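Local coordinates for galactitol 1-phosphate 5-dehydrogenase (Escherichia coli, PDB 4UEJ), which catalyses the NAD-dependent oxidation of galactitol 1-phosphate to D-tagatose 6-phosphate as a zinc-containing member of the alcohol dehydrogenase family, at residues A[136-141]-A[315-320]; A[205-210]-A[225-230]; A[242-247]-A[270-275]; A[82-87]-A[292-297]. One frame throughout, in Å; residues are numbered along the deposited sequence. Where two conformers were deposited one is given.

Contact 1 of 4, residues A[136-141]-A[315-320]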
loop_
_atom_site.group_PDB
_atom_site.type_symbol
_atom_site.label_atom_id
_atom_site.label_comp_id
_atom_site.label_asym_id
_atom_site.label_seq_id
_atom_site.Cartn_x
_atom_site.Cartn_y
_atom_site.Cartn_z
ATOM N N PRO A 136 -25.980 13.695 -24.410
ATOM C CA PRO A 136 -25.715 15.128 -24.553
ATOM C C PRO A 136 -24.206 15.335 -24.595
ATOM O O PRO A 136 -23.497 14.786 -23.751
ATOM C CB PRO A 136 -26.353 15.737 -23.300
ATOM C CG PRO A 136 -27.410 14.738 -22.898
ATOM C CD PRO A 136 -26.793 13.399 -23.218
ATOM N N ILE A 137 -23.736 16.069 -25.600
ATOM C CA ILE A 137 -22.315 16.141 -25.897
ATOM C C ILE A 137 -21.531 16.703 -24.710
ATOM O O ILE A 137 -20.416 16.265 -24.444
ATOM C CB ILE A 137 -22.046 16.980 -27.169
ATOM C CG1 ILE A 137 -20.583 16.862 -27.590
ATOM C CG2 ILE A 137 -22.461 18.435 -26.987
ATOM C CD1 ILE A 137 -20.182 15.455 -27.950
ATOM N N GLU A 138 -22.139 17.638 -23.987
ATOM C CA GLU A 138 -21.517 18.225 -22.809
ATOM C C GLU A 138 -21.146 17.155 -21.793
ATOM O O GLU A 138 -20.107 17.260 -21.141
ATOM C CB GLU A 138 -22.440 19.263 -22.163
ATOM C CG GLU A 138 -21.886 19.870 -20.880
ATOM C CD GLU A 138 -22.800 20.926 -20.278
ATOM O OE1 GLU A 138 -23.004 21.978 -20.928
ATOM O OE2 GLU A 138 -23.306 20.710 -19.153
ATOM N N ASP A 139 -21.976 16.118 -21.673
ATOM C CA ASP A 139 -21.711 15.048 -20.702
ATOM C C ASP A 139 -20.425 14.310 -21.010
ATOM O O ASP A 139 -19.847 13.668 -20.133
ATOM C CB ASP A 139 -22.841 14.018 -20.663
ATOM C CG ASP A 139 -24.153 14.591 -20.165
ATOM O OD1 ASP A 139 -24.225 15.815 -19.915
ATOM O OD2 ASP A 139 -25.116 13.803 -20.040
ATOM N N GLY A 140 -20.005 14.365 -22.263
ATOM C CA GLY A 140 -18.834 13.626 -22.698
ATOM C C GLY A 140 -17.565 14.116 -22.040
ATOM O O GLY A 140 -16.594 13.360 -21.901
ATOM N N ALA A 141 -17.563 15.382 -21.636
ATOM C CA ALA A 141 -16.397 15.954 -20.964
ATOM C C ALA A 141 -16.189 15.370 -19.577
ATOM O O ALA A 141 -15.161 15.621 -18.942
ATOM C CB ALA A 141 -16.522 17.463 -20.868
ATOM N N PRO A 315 -25.203 18.964 -11.094
ATOM C CA PRO A 315 -24.877 19.642 -9.831
ATOM C C PRO A 315 -23.389 19.905 -9.661
ATOM O O PRO A 315 -23.018 20.722 -8.831
ATOM C CB PRO A 315 -25.359 18.662 -8.754
ATOM C CG PRO A 315 -26.245 17.693 -9.450
ATOM C CD PRO A 315 -25.803 17.635 -10.860
ATOM N N LEU A 316 -22.558 19.213 -10.435
ATOM C CA LEU A 316 -21.114 19.342 -10.318
ATOM C C LEU A 316 -20.588 20.616 -10.960
ATOM O O LEU A 316 -19.475 21.054 -10.659
ATOM C CB LEU A 316 -20.416 18.138 -10.965
ATOM C CG LEU A 316 -20.813 16.765 -10.434
ATOM C CD1 LEU A 316 -20.147 15.661 -11.242
ATOM C CD2 LEU A 316 -20.438 16.666 -8.972
ATOM N N ILE A 317 -21.381 21.207 -11.850
ATOM C CA ILE A 317 -20.879 22.283 -12.694
ATOM C C ILE A 317 -21.042 23.641 -12.035
ATOM O O ILE A 317 -22.155 24.037 -11.666
ATOM C CB ILE A 317 -21.577 22.272 -14.081
ATOM C CG1 ILE A 317 -21.317 20.937 -14.779
ATOM C CG2 ILE A 317 -21.077 23.414 -14.925
ATOM C CD1 ILE A 317 -22.218 20.642 -15.954
ATOM N N ALA A 318 -19.924 24.352 -11.884
ATOM C CA ALA A 318 -19.930 25.669 -11.260
ATOM C C ALA A 318 -19.930 26.775 -12.298
ATOM O O ALA A 318 -20.407 27.881 -12.039
ATOM C CB ALA A 318 -18.731 25.826 -10.322
ATOM N N HIS A 319 -19.398 26.483 -13.477
ATOM C CA HIS A 319 -19.276 27.511 -14.497
ATOM C C HIS A 319 -19.375 26.942 -15.905
ATOM O O HIS A 319 -18.746 25.930 -16.224
ATOM C CB HIS A 319 -17.953 28.255 -14.334
ATOM C CG HIS A 319 -17.815 29.438 -15.237
ATOM N ND1 HIS A 319 -18.321 30.680 -14.918
ATOM C CD2 HIS A 319 -17.233 29.568 -16.453
ATOM C CE1 HIS A 319 -18.051 31.526 -15.897
ATOM N NE2 HIS A 319 -17.390 30.877 -16.838
ATOM N N ARG A 320 -20.183 27.601 -16.731
ATOM C CA ARG A 320 -20.214 27.367 -18.167
ATOM C C ARG A 320 -19.901 28.686 -18.844
ATOM O O ARG A 320 -20.473 29.726 -18.493
ATOM C CB ARG A 320 -21.575 26.860 -18.644
ATOM C CG ARG A 320 -21.872 25.391 -18.403
ATOM C CD ARG A 320 -23.197 25.049 -19.070
ATOM N NE ARG A 320 -23.646 23.683 -18.832
ATOM C CZ ARG A 320 -24.330 23.299 -17.757
ATOM N NH1 ARG A 320 -24.626 24.174 -16.807
ATOM N NH2 ARG A 320 -24.714 22.036 -17.624
#
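Glu-138 and Arg-320 meet in a two-pronged salt bridge, each carboxylate oxygen taking one guanidinium nitrogen. Arg-320 NE donates to Glu-138 OE1 at 2.8 Å, and the bond is nearly straight, 171° at the hydrogen. That oxygen is reached on its syn side, somewhat out of the carboxylate plane, yet it sits squarely in the plane of the guanidinium. The other prong, Arg-320 NH2 to Glu-138 OE2, is more bent; its 2.5 Å is shorter than such bonds normally run, so the exact length is doubtful. Because the two planes are turned 38° against each other, the fork is twisted rather than flat. Arg-320 NH2 also has a second carboxylate, Glu-314 OE1, so this nitrogen is shared between two acids. Glu-138 gets there on an extended arm: with CG trans to the backbone N (chi1 177°), the acid reaches straight across to the strand. Ile-317 backs the pair, its CD1 lying 3.4 Å from Glu-138 OE2 and its CG2 over one face of the guanidinium, toward the rim. With an alanine at Glu-138, Arg-320 NE would probably lose its acceptor and the guanidinium, left to Glu-314, would be freer to turn. In the turn itself, Asp-139 N binds Pro-136 O at 2.9 Å, and Ile-137 O takes both Gly-140 N and Ser-62 OG. The turn joins strand 128-130 to helix 143-155; Glu-138 rests on Ser-34 of strand 27-36 and, like Ile-317, on Leu-343 of strand 341-344, the parallel neighbour of strand 317-321.

Contact 2 of 4, residues A[205-210]-A[225-230]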
loop_
_atom_site.group_PDB
_atom_site.type_symbol
_atom_site.label_atom_id
_atom_site.label_comp_id
_atom_site.label_asym_id
_atom_site.label_seq_id
_atom_site.Cartn_x
_atom_site.Cartn_y
_atom_site.Cartn_z
ATOM N N GLY A 205 -25.825 9.913 -2.739
ATOM C CA GLY A 205 -25.912 8.595 -2.146
ATOM C C GLY A 205 -24.987 8.283 -0.983
ATOM O O GLY A 205 -25.044 7.170 -0.459
ATOM N N ALA A 206 -24.146 9.224 -0.557
ATOM C CA ALA A 206 -23.356 8.965 0.652
ATOM C C ALA A 206 -24.320 8.888 1.830
ATOM O O ALA A 206 -25.204 9.723 1.964
ATOM C CB ALA A 206 -22.291 10.044 0.874
ATOM N N MET A 207 -24.184 7.862 2.660
ATOM C CA MET A 207 -25.125 7.695 3.761
ATOM C C MET A 207 -24.688 8.505 4.974
ATOM O O MET A 207 -25.486 8.770 5.876
ATOM C CB MET A 207 -25.294 6.218 4.105
ATOM C CG MET A 207 -24.014 5.406 4.159
ATOM S SD MET A 207 -23.233 5.430 5.786
ATOM C CE MET A 207 -24.541 4.765 6.805
ATOM N N GLN A 208 -23.425 8.921 4.982
ATOM C CA GLN A 208 -22.940 9.857 5.987
ATOM C C GLN A 208 -21.713 10.615 5.498
ATOM O O GLN A 208 -21.030 10.171 4.571
ATOM C CB GLN A 208 -22.608 9.125 7.274
ATOM C CG GLN A 208 -21.421 8.205 7.124
ATOM C CD GLN A 208 -21.253 7.294 8.314
ATOM O OE1 GLN A 208 -21.867 7.509 9.369
ATOM N NE2 GLN A 208 -20.433 6.263 8.155
ATOM N N THR A 209 -21.463 11.760 6.128
ATOM C CA THR A 209 -20.345 12.631 5.795
ATOM C C THR A 209 -19.628 13.104 7.058
ATOM O O THR A 209 -20.258 13.381 8.081
ATOM C CB THR A 209 -20.794 13.872 5.000
ATOM O OG1 THR A 209 -21.760 14.618 5.756
ATOM C CG2 THR A 209 -21.413 13.469 3.667
ATOM N N PHE A 210 -18.304 13.186 6.983
ATOM C CA PHE A 210 -17.497 13.744 8.057
ATOM C C PHE A 210 -16.780 15.002 7.574
ATOM O O PHE A 210 -16.081 14.979 6.555
ATOM C CB PHE A 210 -16.454 12.730 8.551
ATOM C CG PHE A 210 -17.026 11.394 8.947
ATOM C CD1 PHE A 210 -18.284 11.294 9.525
ATOM C CD2 PHE A 210 -16.282 10.235 8.775
ATOM C CE1 PHE A 210 -18.798 10.059 9.900
ATOM C CE2 PHE A 210 -16.786 8.997 9.147
ATOM C CZ PHE A 210 -18.047 8.911 9.714
ATOM N N ARG A 225 -17.240 2.466 13.412
ATOM C CA ARG A 225 -17.085 1.146 14.033
ATOM C C ARG A 225 -17.921 0.039 13.378
ATOM O O ARG A 225 -17.393 -1.033 13.062
ATOM C CB ARG A 225 -17.423 1.217 15.524
ATOM C CG ARG A 225 -16.327 1.852 16.370
ATOM C CD ARG A 225 -15.086 0.971 16.425
ATOM N NE ARG A 225 -15.306 -0.245 17.206
ATOM C CZ ARG A 225 -14.406 -1.216 17.347
ATOM N NH1 ARG A 225 -13.221 -1.115 16.758
ATOM N NH2 ARG A 225 -14.693 -2.289 18.073
ATOM N N GLU A 226 -19.206 0.305 13.157
ATOM C CA GLU A 226 -20.089 -0.698 12.564
ATOM C C GLU A 226 -19.740 -0.991 11.107
ATOM O O GLU A 226 -20.120 -2.028 10.559
ATOM C CB GLU A 226 -21.546 -0.242 12.650
ATOM C CG GLU A 226 -21.971 0.264 14.006
ATOM C CD GLU A 226 -23.451 0.613 14.040
ATOM O OE1 GLU A 226 -24.082 0.645 12.959
ATOM O OE2 GLU A 226 -23.982 0.860 15.143
ATOM N N LEU A 227 -19.029 -0.068 10.470
ATOM C CA LEU A 227 -18.692 -0.210 9.065
ATOM C C LEU A 227 -17.199 -0.378 8.868
ATOM O O LEU A 227 -16.680 -0.020 7.816
ATOM C CB LEU A 227 -19.150 1.009 8.265
ATOM C CG LEU A 227 -20.657 1.231 8.191
ATOM C CD1 LEU A 227 -20.932 2.402 7.280
ATOM C CD2 LEU A 227 -21.363 -0.017 7.698
ATOM N N ARG A 228 -16.512 -0.897 9.881
ATOM C CA ARG A 228 -15.049 -0.932 9.843
ATOM C C ARG A 228 -14.482 -2.033 8.959
ATOM O O ARG A 228 -13.319 -1.960 8.565
ATOM C CB ARG A 228 -14.467 -1.068 11.265
ATOM C CG ARG A 228 -14.640 -2.414 11.985
ATOM C CD ARG A 228 -14.045 -2.276 13.383
ATOM N NE ARG A 228 -14.182 -3.467 14.223
ATOM C CZ ARG A 228 -15.282 -3.793 14.894
ATOM N NH1 ARG A 228 -16.368 -3.040 14.804
ATOM N NH2 ARG A 228 -15.302 -4.893 15.645
ATOM N N PHE A 229 -15.290 -3.037 8.629
ATOM C CA PHE A 229 -14.793 -4.146 7.817
ATOM C C PHE A 229 -15.045 -3.932 6.319
ATOM O O PHE A 229 -15.953 -3.197 5.929
ATOM C CB PHE A 229 -15.432 -5.457 8.275
ATOM C CG PHE A 229 -15.022 -5.876 9.662
ATOM C CD1 PHE A 229 -13.776 -6.440 9.887
ATOM C CD2 PHE A 229 -15.878 -5.699 10.738
ATOM C CE1 PHE A 229 -13.391 -6.832 11.173
ATOM C CE2 PHE A 229 -15.499 -6.080 12.020
ATOM C CZ PHE A 229 -14.255 -6.649 12.232
ATOM N N ASN A 230 -14.237 -4.586 5.491
ATOM C CA ASN A 230 -14.360 -4.513 4.040
ATOM C C ASN A 230 -14.430 -3.087 3.514
ATOM O O ASN A 230 -15.226 -2.762 2.622
ATOM C CB ASN A 230 -15.571 -5.312 3.579
ATOM C CG ASN A 230 -15.475 -6.769 3.979
ATOM O OD1 ASN A 230 -14.607 -7.496 3.495
ATOM N ND2 ASN A 230 -16.358 -7.202 4.871
#
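Arg-225 O, two residues ahead of the Leu-227 that meets Met-207 and Gln-208, is gripped twice by Arg-228. The side chain does most of the work: Arg-228 NH1 donates to Arg-225 O at 2.8 Å, the oxygen close to the guanidinium plane but the donor well above the carbonyl plane. Arg-228 N adds a weak bond to the same oxygen at 3.3 Å. This folds the arginine back over its own turn, where its guanidinium is sandwiched: Arg-225 NH2 lies 3.5 Å above the centre of one face, and Phe-229 CE2 sits toward the rim of the other. Glu-94 of the second subunit pairs with Arg-228 NE, which probably eases the closeness of two like charges.

Across the contact everything converges on one methyl, Leu-227 CD1. Met-207 SD approaches it tip to tip at 4.1 Å, the methionine chain being curled at every torsion, with CG wedged between backbone N and carbonyl carbon (chi1 44°). Gln-208 and Leu-227 come at each other from opposite directions, Gln-208 NE2 4.0 Å from Leu-227 CD1, a mere touch, since that amide nitrogen is hydrogen-bonded to Thr-189 OG1 on the adjacent strand. The pairing belongs to the Rossmann fold: edge strand 208-211 crosses through helix 217-223 to strand 231-235, and the loop at 225-230 closes that crossover, leading into the strand beside 163-167, the first of the sheet.

Contact 3 of 4, residues A[242-247]-A[270-275]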
loop_
_atom_site.group_PDB
_atom_site.type_symbol
_atom_site.label_atom_id
_atom_site.label_comp_id
_atom_site.label_asym_id
_atom_site.label_seq_id
_atom_site.Cartn_x
_atom_site.Cartn_y
_atom_site.Cartn_z
ATOM N N THR A 242 -4.748 14.260 4.392
ATOM C CA THR A 242 -5.802 13.299 4.075
ATOM C C THR A 242 -5.254 11.892 3.888
ATOM O O THR A 242 -5.954 10.934 4.186
ATOM C CB THR A 242 -6.620 13.699 2.823
ATOM O OG1 THR A 242 -5.755 13.875 1.690
ATOM C CG2 THR A 242 -7.407 14.984 3.080
ATOM N N VAL A 243 -4.015 11.752 3.404
ATOM C CA VAL A 243 -3.360 10.441 3.369
ATOM C C VAL A 243 -3.193 9.917 4.785
ATOM O O VAL A 243 -3.520 8.767 5.076
ATOM C CB VAL A 243 -1.971 10.482 2.685
ATOM C CG1 VAL A 243 -1.339 9.091 2.694
ATOM C CG2 VAL A 243 -2.079 11.009 1.271
ATOM N N GLU A 244 -2.675 10.768 5.668
ATOM C CA GLU A 244 -2.577 10.436 7.087
ATOM C C GLU A 244 -3.935 10.066 7.674
ATOM O O GLU A 244 -4.056 9.078 8.404
ATOM C CB GLU A 244 -1.975 11.606 7.867
ATOM C CG GLU A 244 -1.886 11.395 9.362
ATOM C CD GLU A 244 -1.324 12.613 10.084
ATOM O OE1 GLU A 244 -1.764 13.742 9.782
ATOM O OE2 GLU A 244 -0.441 12.444 10.947
ATOM N N LEU A 245 -4.957 10.849 7.342
ATOM C CA LEU A 245 -6.294 10.595 7.870
ATOM C C LEU A 245 -6.789 9.211 7.460
ATOM O O LEU A 245 -7.354 8.469 8.268
ATOM C CB LEU A 245 -7.274 11.666 7.386
ATOM C CG LEU A 245 -8.713 11.429 7.840
ATOM C CD1 LEU A 245 -8.820 11.643 9.327
ATOM C CD2 LEU A 245 -9.655 12.363 7.085
ATOM N N ALA A 246 -6.548 8.860 6.204
ATOM C CA ALA A 246 -7.028 7.597 5.676
ATOM C C ALA A 246 -6.445 6.434 6.482
ATOM O O ALA A 246 -7.147 5.495 6.845
ATOM C CB ALA A 246 -6.667 7.480 4.194
ATOM N N VAL A 247 -5.157 6.514 6.786
ATOM C CA VAL A 247 -4.516 5.464 7.560
ATOM C C VAL A 247 -5.065 5.437 8.976
ATOM O O VAL A 247 -5.334 4.371 9.530
ATOM C CB VAL A 247 -2.988 5.649 7.596
ATOM C CG1 VAL A 247 -2.349 4.652 8.578
ATOM C CG2 VAL A 247 -2.425 5.462 6.194
ATOM N N SER A 270 5.801 7.256 13.415
ATOM C CA SER A 270 6.001 5.817 13.463
ATOM C C SER A 270 4.695 5.133 13.859
ATOM O O SER A 270 4.410 4.015 13.424
ATOM C CB SER A 270 7.124 5.451 14.438
ATOM O OG SER A 270 6.881 5.996 15.718
ATOM N N ALA A 271 3.903 5.827 14.673
ATOM C CA ALA A 271 2.607 5.321 15.091
ATOM C C ALA A 271 1.696 5.131 13.884
ATOM O O ALA A 271 1.119 4.058 13.705
ATOM C CB ALA A 271 1.967 6.262 16.102
ATOM N N THR A 272 1.574 6.168 13.058
ATOM C CA THR A 272 0.707 6.095 11.885
ATOM C C THR A 272 1.232 5.065 10.899
ATOM O O THR A 272 0.463 4.268 10.366
ATOM C CB THR A 272 0.578 7.461 11.171
ATOM O OG1 THR A 272 0.042 8.430 12.079
ATOM C CG2 THR A 272 -0.330 7.348 9.948
ATOM N N PHE A 273 2.542 5.076 10.656
ATOM C CA PHE A 273 3.124 4.077 9.768
ATOM C C PHE A 273 2.822 2.680 10.300
ATOM O O PHE A 273 2.447 1.787 9.546
ATOM C CB PHE A 273 4.635 4.259 9.621
ATOM C CG PHE A 273 5.290 3.166 8.821
ATOM C CD1 PHE A 273 5.337 3.241 7.443
ATOM C CD2 PHE A 273 5.846 2.057 9.452
ATOM C CE1 PHE A 273 5.943 2.233 6.705
ATOM C CE2 PHE A 273 6.437 1.045 8.719
ATOM C CZ PHE A 273 6.484 1.136 7.345
ATOM N N GLY A 274 2.983 2.514 11.605
ATOM C CA GLY A 274 2.733 1.248 12.269
ATOM C C GLY A 274 1.324 0.722 12.064
ATOM O O GLY A 274 1.111 -0.487 12.030
ATOM N N LYS A 275 0.359 1.628 11.927
ATOM C CA LYS A 275 -1.022 1.224 11.706
ATOM C C LYS A 275 -1.200 0.590 10.339
ATOM O O LYS A 275 -2.073 -0.257 10.164
ATOM C CB LYS A 275 -1.974 2.414 11.861
ATOM C CG LYS A 275 -2.088 2.877 13.301
ATOM C CD LYS A 275 -3.152 3.962 13.478
ATOM C CE LYS A 275 -3.298 4.301 14.957
ATOM N NZ LYS A 275 -4.460 5.217 15.246
HETATM O O HOH W 1 1.406 10.575 11.046
#
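Val-247 and Thr-272 lean into each other at a slant, each presenting a methyl. Val-247 CG1, trans to the backbone N (chi1 172°), meets Thr-272 CG2 at 3.6 Å. The same methyl lies 3.4 Å from Thr-272 O and, one turn further on, 4.0 Å from Lys-275 CB, so it fits between two successive turns of helix 270-278. Lys-275 joins in only with the root of its chain; its extended end leads off to a salt bridge with Glu-248.

Beside this apolar spot the approach becomes polar. Glu-244 reaches out extended and crosses Thr-272 at about a right angle, too far for a direct bond, with 4.2 Å between Glu-244 OE2 and Thr-272 OG1. A water closes the gap, donating to Glu-244 OE2 at 2.6 Å and to Thr-272 OG1 at 2.7 Å. The threonine oxygen also bonds Glu-248 OE2, so water and carboxylate together probably fix the hydroxyl's rotation.

The axes of 242-247 and 270-275 pass 9.9 Å apart and cross at 56°. Phe-273 packs on Leu-262 of the second subunit, and Ser-270 N bonds Asp-265 OD1 of that subunit. Helix 240-249, which follows Rossmann strand 231-235, and helix 270-278, which leads to the last sheet strand, 282-285, thus pack together near the second subunit, consistent with zinc-containing alcohol dehydrogenases, whose subunits commonly join through their coenzyme-binding domains.

Contact 4 of 4, residues A[82-87]-A[292-297]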
loop_
_atom_site.group_PDB
_atom_site.type_symbol
_atom_site.label_atom_id
_atom_site.label_comp_id
_atom_site.label_asym_id
_atom_site.label_seq_id
_atom_site.Cartn_x
_atom_site.Cartn_y
_atom_site.Cartn_z
ATOM N N ALA A 82 -15.413 11.568 -26.871
ATOM C CA ALA A 82 -14.665 12.126 -25.749
ATOM C C ALA A 82 -13.196 11.915 -26.022
ATOM O O ALA A 82 -12.834 10.970 -26.701
ATOM C CB ALA A 82 -15.051 11.463 -24.438
ATOM N N CYS A 83 -12.350 12.780 -25.480
ATOM C CA CYS A 83 -10.916 12.591 -25.616
ATOM C C CYS A 83 -10.381 11.540 -24.643
ATOM O O CYS A 83 -10.739 11.540 -23.471
ATOM C CB CYS A 83 -10.195 13.908 -25.391
ATOM S SG CYS A 83 -8.413 13.787 -25.470
ATOM N N VAL A 84 -9.530 10.657 -25.165
ATOM C CA VAL A 84 -8.727 9.737 -24.371
ATOM C C VAL A 84 -7.327 10.335 -24.376
ATOM O O VAL A 84 -6.607 10.200 -25.358
ATOM C CB VAL A 84 -8.721 8.322 -24.966
ATOM C CG1 VAL A 84 -7.918 7.362 -24.086
ATOM C CG2 VAL A 84 -10.139 7.826 -25.152
ATOM N N PRO A 85 -6.963 11.060 -23.310
ATOM C CA PRO A 85 -5.835 11.987 -23.473
ATOM C C PRO A 85 -4.450 11.342 -23.449
ATOM O O PRO A 85 -3.517 11.937 -23.981
ATOM C CB PRO A 85 -6.001 12.953 -22.291
ATOM C CG PRO A 85 -6.796 12.163 -21.256
ATOM C CD PRO A 85 -7.733 11.314 -22.075
ATOM N N LEU A 86 -4.327 10.163 -22.853
ATOM C CA LEU A 86 -3.040 9.450 -22.808
ATOM C C LEU A 86 -2.756 8.787 -24.134
ATOM O O LEU A 86 -3.636 8.144 -24.698
ATOM C CB LEU A 86 -3.042 8.388 -21.702
ATOM C CG LEU A 86 -1.809 7.463 -21.746
ATOM C CD1 LEU A 86 -0.692 8.250 -21.235
ATOM C CD2 LEU A 86 -1.974 6.206 -20.949
ATOM N N LEU A 87 -1.531 8.924 -24.630
ATOM C CA LEU A 87 -1.119 8.145 -25.787
ATOM C C LEU A 87 0.093 7.307 -25.422
ATOM O O LEU A 87 1.222 7.794 -25.451
ATOM C CB LEU A 87 -0.807 9.043 -26.989
ATOM C CG LEU A 87 -0.528 8.299 -28.303
ATOM C CD1 LEU A 87 -1.781 7.597 -28.819
ATOM C CD2 LEU A 87 0.061 9.225 -29.369
ATOM N N SER A 292 -6.498 -2.725 -20.291
ATOM C CA SER A 292 -6.619 -3.442 -21.552
ATOM C C SER A 292 -7.962 -4.168 -21.639
ATOM O O SER A 292 -8.437 -4.701 -20.637
ATOM C CB SER A 292 -5.463 -4.430 -21.702
ATOM O OG SER A 292 -5.674 -5.284 -22.806
ATOM N N PRO A 293 -8.577 -4.192 -22.837
ATOM C CA PRO A 293 -8.076 -3.569 -24.069
ATOM C C PRO A 293 -8.297 -2.059 -24.109
ATOM O O PRO A 293 -9.324 -1.574 -23.629
ATOM C CB PRO A 293 -8.887 -4.264 -25.161
ATOM C CG PRO A 293 -10.178 -4.579 -24.503
ATOM C CD PRO A 293 -9.861 -4.881 -23.062
ATOM N N TRP A 294 -7.322 -1.345 -24.665
ATOM C CA TRP A 294 -7.330 0.117 -24.756
ATOM C C TRP A 294 -8.654 0.696 -25.262
ATOM O O TRP A 294 -9.183 0.219 -26.260
ATOM C CB TRP A 294 -6.197 0.571 -25.682
ATOM C CG TRP A 294 -6.075 2.052 -25.792
ATOM C CD1 TRP A 294 -6.542 2.846 -26.804
ATOM C CD2 TRP A 294 -5.461 2.929 -24.839
ATOM N NE1 TRP A 294 -6.249 4.166 -26.537
ATOM C CE2 TRP A 294 -5.589 4.242 -25.338
ATOM C CE3 TRP A 294 -4.813 2.730 -23.613
ATOM C CZ2 TRP A 294 -5.087 5.347 -24.661
ATOM C CZ3 TRP A 294 -4.322 3.826 -22.938
ATOM C CH2 TRP A 294 -4.467 5.124 -23.460
ATOM N N PRO A 295 -9.182 1.742 -24.592
ATOM C CA PRO A 295 -8.642 2.421 -23.406
ATOM C C PRO A 295 -8.998 1.754 -22.085
ATOM O O PRO A 295 -8.510 2.181 -21.037
ATOM C CB PRO A 295 -9.283 3.809 -23.484
ATOM C CG PRO A 295 -10.624 3.540 -24.106
ATOM C CD PRO A 295 -10.360 2.448 -25.131
ATOM N N GLY A 296 -9.853 0.736 -22.119
ATOM C CA GLY A 296 -10.123 -0.025 -20.911
ATOM C C GLY A 296 -11.588 -0.075 -20.552
ATOM O O GLY A 296 -12.373 0.776 -20.975
ATOM N N GLN A 297 -11.962 -1.082 -19.770
ATOM C CA GLN A 297 -13.352 -1.243 -19.389
ATOM C C GLN A 297 -13.874 -0.028 -18.637
ATOM O O GLN A 297 -15.080 0.240 -18.674
ATOM C CB GLN A 297 -13.540 -2.507 -18.550
ATOM C CG GLN A 297 -13.015 -2.408 -17.132
ATOM C CD GLN A 297 -14.058 -2.836 -16.121
ATOM O OE1 GLN A 297 -15.256 -2.852 -16.418
ATOM N NE2 GLN A 297 -13.611 -3.190 -14.920
#
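With chi1 at -177°, Trp-294 holds CG trans to its backbone N and swings the indole out toward Val-84 and Leu-86; Val-84 sends CG1 to meet it by the same choice, chi1 -178°. Val-84 CG1 comes at the ring obliquely, 3.5 Å from Trp-294 CZ2. Leu-86 reaches the benzo end twice: its CD2 packs at 3.7 Å on Trp-294 CH2, and its carbonyl O lies near the ring plane at the edge, 3.2 Å from Trp-294 CZ2. Over the centre of one indole face sits Pro-295 CB, which also touches Val-84 CG1 at 3.9 Å; the peptide between Trp-294 and Pro-295 is cis. The packing joins the GroES-like part, strands 80-83 and 86-87, to the loop that follows the last Rossmann strand, 282-285, and leads into helix 297-307. An alanine in place of Trp-294 would probably open a gap beside Val-84 and Leu-86 and leave Lys-126 O without the indole NE1 that now bonds it. Tyr-290 stacks on the indole, while Phe-90 and Tyr-100 meet it edge-to-face. Leu-86 lies about 6 Å, side chain to side chain, from Cys-103, a ligand of the four-cysteine zinc.

In the fold
The four contacts fall into two pairs. Contacts 1 and 4, with centres 20 Å apart, both reach the large mixed sheet of the catalytic domain and touch where Gly-140 O packs 3.5 Å from Ala-82 CB. Their segments alternate along the chain, each joining an early part to one that comes after the Rossmann strands. Contacts 2 and 3 are nested inside both loops and follow one another in the Rossmann domain, centres 19 Å apart. Between the pairs, centres lie 29 to 36 Å apart. The chain thus leaves the catalytic domain, builds the Rossmann domain, which here touches the second subunit at both contacts, and returns to complete the first.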